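Local coordinates for biofilm-surface layer protein A (Bacillus subtilis, PDB 4BHU) that self-polymerizes into a mechanically resistant layer on the surface of biofilms, making them hydrophobic, and is required for complex colony architecture, at residues I[6-11]-I[104-109]; I[46-51]-I[95-100]. The protein carries 1 engineered substitution. All coordinates share one frame; numbering follows the deposited sequence. Where two conformers were deposited one is given.

Contact 1 of 2, residues I[6-11]-I[104-109]; sequences ASLFAT and FRAENK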
ATOM      1  N   ALA I   6      20.817  -8.874  29.675  1.00 49.04           N
ATOM      2  CA  ALA I   6      21.806  -8.028  29.011  1.00 44.74           C
ATOM      3  C   ALA I   6      23.134  -8.129  29.735  1.00 41.13           C
ATOM      4  O   ALA I   6      23.171  -8.285  30.961  1.00 47.26           O
ATOM      5  CB  ALA I   6      21.333  -6.582  28.976  1.00 49.64           C
ATOM      6  N   SER I   7      24.221  -8.048  28.980  1.00 43.54           N
ATOM      7  CA  SER I   7      25.551  -8.064  29.568  1.00 47.35           C
ATOM      8  C   SER I   7      26.354  -6.823  29.160  1.00 45.43           C
ATOM      9  O   SER I   7      26.095  -6.206  28.123  1.00 42.43           O
ATOM     10  CB  SER I   7      26.290  -9.332  29.157  1.00 48.42           C
ATOM     11  OG  SER I   7      26.644  -9.282  27.792  1.00 56.20           O
ATOM     12  N   LEU I   8      27.327  -6.462  29.992  1.00 43.83           N
ATOM     13  CA  LEU I   8      28.274  -5.407  29.653  1.00 36.62           C
ATOM     14  C   LEU I   8      29.676  -5.905  29.896  1.00 39.37           C
ATOM     15  O   LEU I   8      29.972  -6.527  30.920  1.00 38.26           O
ATOM     16  CB  LEU I   8      28.023  -4.129  30.462  1.00 39.78           C
ATOM     17  CG  LEU I   8      29.047  -3.007  30.197  1.00 36.10           C
ATOM     18  CD1 LEU I   8      28.941  -2.462  28.782  1.00 38.32           C
ATOM     19  CD2 LEU I   8      28.904  -1.886  31.219  1.00 40.88           C
ATOM     20  N   PHE I   9      30.533  -5.649  28.927  1.00 34.52           N
ATOM     21  CA  PHE I   9      31.933  -5.985  29.031  1.00 40.25           C
ATOM     22  C   PHE I   9      32.718  -4.686  29.104  1.00 42.32           C
ATOM     23  O   PHE I   9      32.546  -3.803  28.263  1.00 39.19           O
ATOM     24  CB  PHE I   9      32.383  -6.785  27.820  1.00 44.26           C
ATOM     25  CG  PHE I   9      31.636  -8.070  27.644  1.00 50.92           C
ATOM     26  CD1 PHE I   9      31.965  -9.184  28.400  1.00 50.05           C
ATOM     27  CD2 PHE I   9      30.586  -8.158  26.740  1.00 49.87           C
ATOM     28  CE1 PHE I   9      31.272 -10.368  28.249  1.00 59.31           C
ATOM     29  CE2 PHE I   9      29.888  -9.340  26.584  1.00 55.54           C
ATOM     30  CZ  PHE I   9      30.230 -10.446  27.340  1.00 59.43           C
ATOM     31  N   ALA I  10      33.576  -4.590  30.116  1.00 41.99           N
ATOM     32  CA  ALA I  10      34.420  -3.423  30.322  1.00 41.01           C
ATOM     33  C   ALA I  10      35.870  -3.875  30.309  1.00 38.31           C
ATOM     34  O   ALA I  10      36.282  -4.676  31.132  1.00 41.30           O
ATOM     35  CB  ALA I  10      34.073  -2.755  31.650  1.00 38.29           C
ATOM     36  N   THR I  11      36.644  -3.369  29.364  0.64 38.28           N
ATOM     37  CA  THR I  11      38.017  -3.810  29.231  0.64 41.26           C
ATOM     38  C   THR I  11      38.945  -2.664  28.863  0.64 40.51           C
ATOM     39  O   THR I  11      38.621  -1.824  28.027  0.64 39.95           O
ATOM     40  CB  THR I  11      38.140  -4.917  28.160  0.64 42.93           C
ATOM     41  OG1 THR I  11      37.393  -6.072  28.573  0.64 41.78           O
ATOM     42  CG2 THR I  11      39.598  -5.303  27.943  0.64 41.77           C
ATOM     43  N   PHE I 104      31.369   0.595  35.308  1.00 40.24           N
ATOM     44  CA  PHE I 104      30.611   1.180  34.216  1.00 32.01           C
ATOM     45  C   PHE I 104      29.241   0.521  34.166  1.00 37.84           C
ATOM     46  O   PHE I 104      29.098  -0.662  34.488  1.00 34.08           O
ATOM     47  CB  PHE I 104      31.322   0.941  32.885  1.00 35.10           C
ATOM     48  CG  PHE I 104      32.670   1.583  32.796  1.00 34.37           C
ATOM     49  CD1 PHE I 104      33.772   0.986  33.379  1.00 39.00           C
ATOM     50  CD2 PHE I 104      32.837   2.795  32.147  1.00 34.99           C
ATOM     51  CE1 PHE I 104      35.016   1.577  33.298  1.00 36.17           C
ATOM     52  CE2 PHE I 104      34.084   3.395  32.062  1.00 34.71           C
ATOM     53  CZ  PHE I 104      35.174   2.783  32.642  1.00 37.26           C
ATOM     54  N   ARG I 105      28.249   1.299  33.747  1.00 33.94           N
ATOM     55  CA  ARG I 105      26.863   0.857  33.684  1.00 35.85           C
ATOM     56  C   ARG I 105      26.323   1.146  32.287  1.00 35.43           C
ATOM     57  O   ARG I 105      26.768   2.064  31.594  1.00 29.04           O
ATOM     58  CB  ARG I 105      26.014   1.565  34.747  1.00 40.41           C
ATOM     59  CG  ARG I 105      26.462   1.250  36.167  1.00 53.07           C
ATOM     60  CD  ARG I 105      25.861   2.174  37.225  1.00 56.80           C
ATOM     61  NE  ARG I 105      26.294   1.785  38.569  1.00 61.49           N
ATOM     62  CZ  ARG I 105      27.463   2.122  39.113  1.00 58.89           C
ATOM     63  NH1 ARG I 105      28.335   2.863  38.442  1.00 56.74           N
ATOM     64  NH2 ARG I 105      27.770   1.715  40.336  1.00 61.90           N
ATOM     65  N   ALA I 106      25.371   0.337  31.862  1.00 35.87           N
ATOM     66  CA  ALA I 106      24.756   0.542  30.565  1.00 33.14           C
ATOM     67  C   ALA I 106      23.396  -0.113  30.617  1.00 39.86           C
ATOM     68  O   ALA I 106      23.236  -1.188  31.197  1.00 37.95           O
ATOM     69  CB  ALA I 106      25.614  -0.061  29.446  1.00 34.61           C
ATOM     70  N   GLU I 107      22.408   0.566  30.060  1.00 38.71           N
ATOM     71  CA  GLU I 107      21.068   0.025  30.012  1.00 43.82           C
ATOM     72  C   GLU I 107      20.310   0.582  28.822  1.00 42.67           C
ATOM     73  O   GLU I 107      20.625   1.661  28.296  1.00 32.21           O
ATOM     74  CB  GLU I 107      20.314   0.371  31.289  1.00 44.78           C
ATOM     75  CG  GLU I 107      20.216   1.863  31.560  1.00 50.73           C
ATOM     76  CD  GLU I 107      19.504   2.165  32.871  1.00 60.22           C
ATOM     77  OE1 GLU I 107      19.174   1.199  33.588  1.00 65.27           O
ATOM     78  OE2 GLU I 107      19.272   3.355  33.183  1.00 60.37           O
ATOM     79  N   ASN I 108      19.295  -0.165  28.413  1.00 39.72           N
ATOM     80  CA  ASN I 108      18.369   0.316  27.417  1.00 36.61           C
ATOM     81  C   ASN I 108      17.162   0.899  28.121  1.00 43.68           C
ATOM     82  O   ASN I 108      16.304   0.155  28.593  1.00 44.83           O
ATOM     83  CB  ASN I 108      17.963  -0.820  26.473  1.00 40.27           C
ATOM     84  CG  ASN I 108      16.956  -0.372  25.418  1.00 41.33           C
ATOM     85  OD1 ASN I 108      16.597   0.815  25.330  1.00 45.42           O
ATOM     86  ND2 ASN I 108      16.485  -1.317  24.630  1.00 38.27           N
ATOM     87  N   LYS I 109      17.106   2.224  28.222  1.00 35.79           N
ATOM     88  CA  LYS I 109      15.968   2.882  28.859  1.00 47.15           C
ATOM     89  C   LYS I 109      14.738   2.734  27.973  1.00 46.45           C
ATOM     90  O   LYS I 109      14.729   3.217  26.839  1.00 44.20           O
ATOM     91  CB  LYS I 109      16.243   4.373  29.086  1.00 50.23           C
ATOM     92  CG  LYS I 109      17.164   4.711  30.254  1.00 55.25           C
ATOM     93  CD  LYS I 109      17.365   6.234  30.390  1.00 57.34           C
ATOM     94  CE  LYS I 109      16.692   6.813  31.643  1.00 60.93           C
ATOM     95  NZ  LYS I 109      17.140   8.223  31.949  1.00 56.57           N
TER
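Leu8 supplies most of the packing against 104-109. Its CG, anti to the backbone N (chi1 177°), is carried toward the facing strand, and chi2 of 67° then sets CD1 on Ala106 and CD2 on Phe104. CD2 rests on the backbone as well as on a side chain, lying 3.5 Å from Phe104 O and 4.1 Å from Phe104 CB. Leu8 CD1 is 4.2 Å from Ala106 CB. Further along, Ala10 CB comes obliquely to the Phe104 ring, 4.1 Å from CD1. The strand axes approach to 7.8 Å at an angle of 148°, with no hydrogen bond between them, so these strands are not neighbours in one sheet. Within this chain, strand 7-12 is an outer strand of a three-stranded antiparallel sheet and 100-109 runs inside a five-stranded one; the pair stacks face to face in the beta sandwich of this immunoglobulin-like domain. Ala119 touches Leu8, and Ala121 and Ile123 touch Ala10. The outward side is looser and mixed in character: Ser7 and Thr11 point away from the partner strand, and Thr11 and the apolar Phe9 are exposed. On 104-109 the polar Arg105 and Glu107 also point away, and Arg105 NE makes a weak hydrogen bond to Tyr118 OH.

Contact 2 of 2, residues I[46-51]-I[95-100]; sequences SGFTAN and TLPAAG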
ATOM      1  N   SER I  46      33.325   8.478  37.799  1.00 34.80           N
ATOM      2  CA  SER I  46      34.198   9.651  37.884  1.00 35.17           C
ATOM      3  C   SER I  46      35.613   9.163  37.627  1.00 27.99           C
ATOM      4  O   SER I  46      36.010   8.120  38.136  1.00 32.53           O
ATOM      5  CB  SER I  46      34.090  10.342  39.252  1.00 38.69           C
ATOM      6  OG  SER I  46      34.474  11.709  39.150  1.00 43.22           O
ATOM      7  N   GLY I  47      36.346   9.904  36.809  1.00 32.60           N
ATOM      8  CA  GLY I  47      37.643   9.466  36.325  1.00 38.24           C
ATOM      9  C   GLY I  47      37.625   9.162  34.838  1.00 35.65           C
ATOM     10  O   GLY I  47      38.665   9.184  34.187  1.00 33.14           O
ATOM     11  N   PHE I  48      36.439   8.883  34.288  1.00 31.16           N
ATOM     12  CA  PHE I  48      36.292   8.679  32.846  1.00 31.93           C
ATOM     13  C   PHE I  48      35.262   9.613  32.227  1.00 28.09           C
ATOM     14  O   PHE I  48      34.246   9.942  32.851  1.00 31.71           O
ATOM     15  CB  PHE I  48      35.921   7.222  32.555  1.00 30.21           C
ATOM     16  CG  PHE I  48      36.993   6.258  32.935  1.00 32.46           C
ATOM     17  CD1 PHE I  48      37.982   5.920  32.038  1.00 29.45           C
ATOM     18  CD2 PHE I  48      37.030   5.709  34.203  1.00 36.99           C
ATOM     19  CE1 PHE I  48      38.980   5.042  32.396  1.00 31.82           C
ATOM     20  CE2 PHE I  48      38.026   4.831  34.563  1.00 36.60           C
ATOM     21  CZ  PHE I  48      39.000   4.500  33.654  1.00 31.98           C
ATOM     22  N   THR I  49      35.530  10.043  31.001  1.00 32.73           N
ATOM     23  CA  THR I  49      34.608  10.912  30.283  1.00 32.96           C
ATOM     24  C   THR I  49      34.668  10.606  28.813  1.00 32.61           C
ATOM     25  O   THR I  49      35.684  10.112  28.322  1.00 34.47           O
ATOM     26  CB  THR I  49      34.980  12.409  30.425  1.00 37.67           C
ATOM     27  OG1 THR I  49      36.320  12.592  29.963  1.00 34.60           O
ATOM     28  CG2 THR I  49      34.868  12.877  31.873  1.00 33.95           C
ATOM     29  N   ALA I  50      33.589  10.942  28.105  1.00 33.95           N
ATOM     30  CA  ALA I  50      33.520  10.740  26.667  1.00 32.86           C
ATOM     31  C   ALA I  50      33.522  12.083  25.991  1.00 29.95           C
ATOM     32  O   ALA I  50      33.043  13.074  26.557  1.00 30.36           O
ATOM     33  CB  ALA I  50      32.243   9.936  26.273  1.00 35.48           C
ATOM     34  N   ASN I  51      34.050  12.103  24.771  1.00 31.40           N
ATOM     35  CA  ASN I  51      34.009  13.279  23.921  1.00 34.45           C
ATOM     36  C   ASN I  51      33.814  12.815  22.489  1.00 36.90           C
ATOM     37  O   ASN I  51      33.708  11.610  22.236  1.00 36.09           O
ATOM     38  CB  ASN I  51      35.282  14.123  24.081  1.00 37.12           C
ATOM     39  CG  ASN I  51      36.546  13.379  23.684  1.00 36.39           C
ATOM     40  OD1 ASN I  51      36.604  12.710  22.651  1.00 35.58           O
ATOM     41  ND2 ASN I  51      37.578  13.510  24.507  1.00 45.39           N
ATOM     42  N   THR I  95      43.464   9.391  29.681  1.00 44.71           N
ATOM     43  CA  THR I  95      44.301   9.299  30.873  1.00 39.63           C
ATOM     44  C   THR I  95      43.625   8.462  31.954  1.00 40.09           C
ATOM     45  O   THR I  95      42.591   8.846  32.492  1.00 45.30           O
ATOM     46  CB  THR I  95      44.587  10.701  31.457  1.00 44.82           C
ATOM     47  OG1 THR I  95      45.377  11.460  30.530  1.00 41.78           O
ATOM     48  CG2 THR I  95      45.319  10.578  32.799  1.00 46.12           C
ATOM     49  N   LEU I  96      44.188   7.308  32.279  1.00 35.95           N
ATOM     50  CA  LEU I  96      43.592   6.493  33.322  1.00 40.99           C
ATOM     51  C   LEU I  96      43.671   7.217  34.668  1.00 42.05           C
ATOM     52  O   LEU I  96      44.703   7.776  35.005  1.00 42.23           O
ATOM     53  CB  LEU I  96      44.278   5.132  33.414  1.00 41.66           C
ATOM     54  CG  LEU I  96      44.116   4.181  32.218  1.00 47.82           C
ATOM     55  CD1 LEU I  96      44.769   2.842  32.532  1.00 40.19           C
ATOM     56  CD2 LEU I  96      42.643   3.988  31.861  1.00 37.88           C
ATOM     57  N   PRO I  97      42.589   7.179  35.456  1.00 43.95           N
ATOM     58  CA  PRO I  97      42.544   7.865  36.754  1.00 38.94           C
ATOM     59  C   PRO I  97      43.303   7.122  37.865  1.00 48.04           C
ATOM     60  O   PRO I  97      43.892   6.060  37.630  1.00 41.69           O
ATOM     61  CB  PRO I  97      41.051   7.849  37.083  1.00 38.28           C
ATOM     62  CG  PRO I  97      40.591   6.556  36.490  1.00 37.78           C
ATOM     63  CD  PRO I  97      41.339   6.441  35.191  1.00 38.11           C
ATOM     64  N   ALA I  98      43.249   7.666  39.080  1.00 39.66           N
ATOM     65  CA  ALA I  98      43.901   7.036  40.231  1.00 46.20           C
ATOM     66  C   ALA I  98      43.582   5.540  40.326  1.00 46.21           C
ATOM     67  O   ALA I  98      42.530   5.084  39.893  1.00 43.99           O
ATOM     68  CB  ALA I  98      43.505   7.744  41.524  1.00 40.31           C
ATOM     69  N   ALA I  99      44.502   4.777  40.903  1.00 45.40           N
ATOM     70  CA  ALA I  99      44.323   3.347  41.028  1.00 40.94           C
ATOM     71  C   ALA I  99      43.097   2.995  41.861  1.00 47.07           C
ATOM     72  O   ALA I  99      42.771   3.666  42.856  1.00 38.35           O
ATOM     73  CB  ALA I  99      45.579   2.698  41.615  1.00 50.41           C
ATOM     74  N   GLY I 100      42.419   1.930  41.429  1.00 37.41           N
ATOM     75  CA  GLY I 100      41.194   1.474  42.055  1.00 41.43           C
ATOM     76  C   GLY I 100      40.336   0.691  41.061  1.00 39.57           C
ATOM     77  O   GLY I 100      40.696   0.530  39.895  1.00 36.04           O
TER
HETATM   78  O   HOH W   1      40.120   9.133  31.302  1.00 41.05           O
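Phe48 meets Pro97 and Leu96 in an apolar contact between two loops, bridged at its margin by water, where one end of the beta sandwich is closed. Segment 46-51 follows strand 39-43 of the five-stranded sheet, whereas 95-100 carries the chain from strand 90-95 of the three-stranded sheet back into strand 100-109. Pro97 and Phe48 form its centre. The bond to CB of Phe48 does not aim at the other loop, but with CG anti to the carbonyl carbon (chi1 -65°) the far end of the ring swings into it. Phe48 CZ lies 3.4 Å from Pro97 CD, and Phe48 CE2 is 3.6 Å from Pro97 CG; the proline approaches the ring obliquely, the two side chains crossing at about a right angle. Leu96 CD2 meets the same end of the ring at its edge, 3.8 Å from Phe48 CE1. Although Leu96 starts out pointing away, its methyl comes back to this edge.

Next to the proline, Gly47 brings backbone rather than side chain, its CA 3.8 Å from Pro97 CB. At its phi of 111° and psi of -22° a CB would press on the preceding carbonyl O and also clash with Pro97 CB, so the lack of a side chain lets Gly47 sit against the proline. Toward solvent, at exposed Gly47 and Thr95, the contact becomes polar. No direct hydrogen bond spans the loops, but one water donates to both Gly47 O, at 3.2 Å, and Thr95 O, at 2.8 Å, linking two carbonyls that cannot bond to each other. Ile25 of the three-stranded sheet and Ile123 of the five-stranded sheet both touch Phe48, and Tyr102 meets its ring edge-to-face. An aromatic ring inserted between the sheets, beside a sheet-to-sheet connection, is consistent with the end of an immunoglobulin-like beta sandwich.

How the contacts relate
Contacts 1 and 2 both pack the interior of the sandwich, but their positions differ: the centre of contact 1 lies about 7 Å from the chain centre, that of contact 2 about 12 Å, and the two contact centres are about 17 Å apart. Contact 1 joins strands from facing sheets mainly through the methyls of Leu8, Ala10 and Ala106, with one approach to the Phe104 ring, and its touching residues include none that is exposed. Contact 2 joins loops, relies on an aromatic ring and a proline, and adds a water bridge among exposed residues. Loop 95-100 leads into the strand that carries 104-109. The interiors meet through Phe104 CZ and Phe48 CD2, 3.8 Å apart, with ring planes inclined by about 55°.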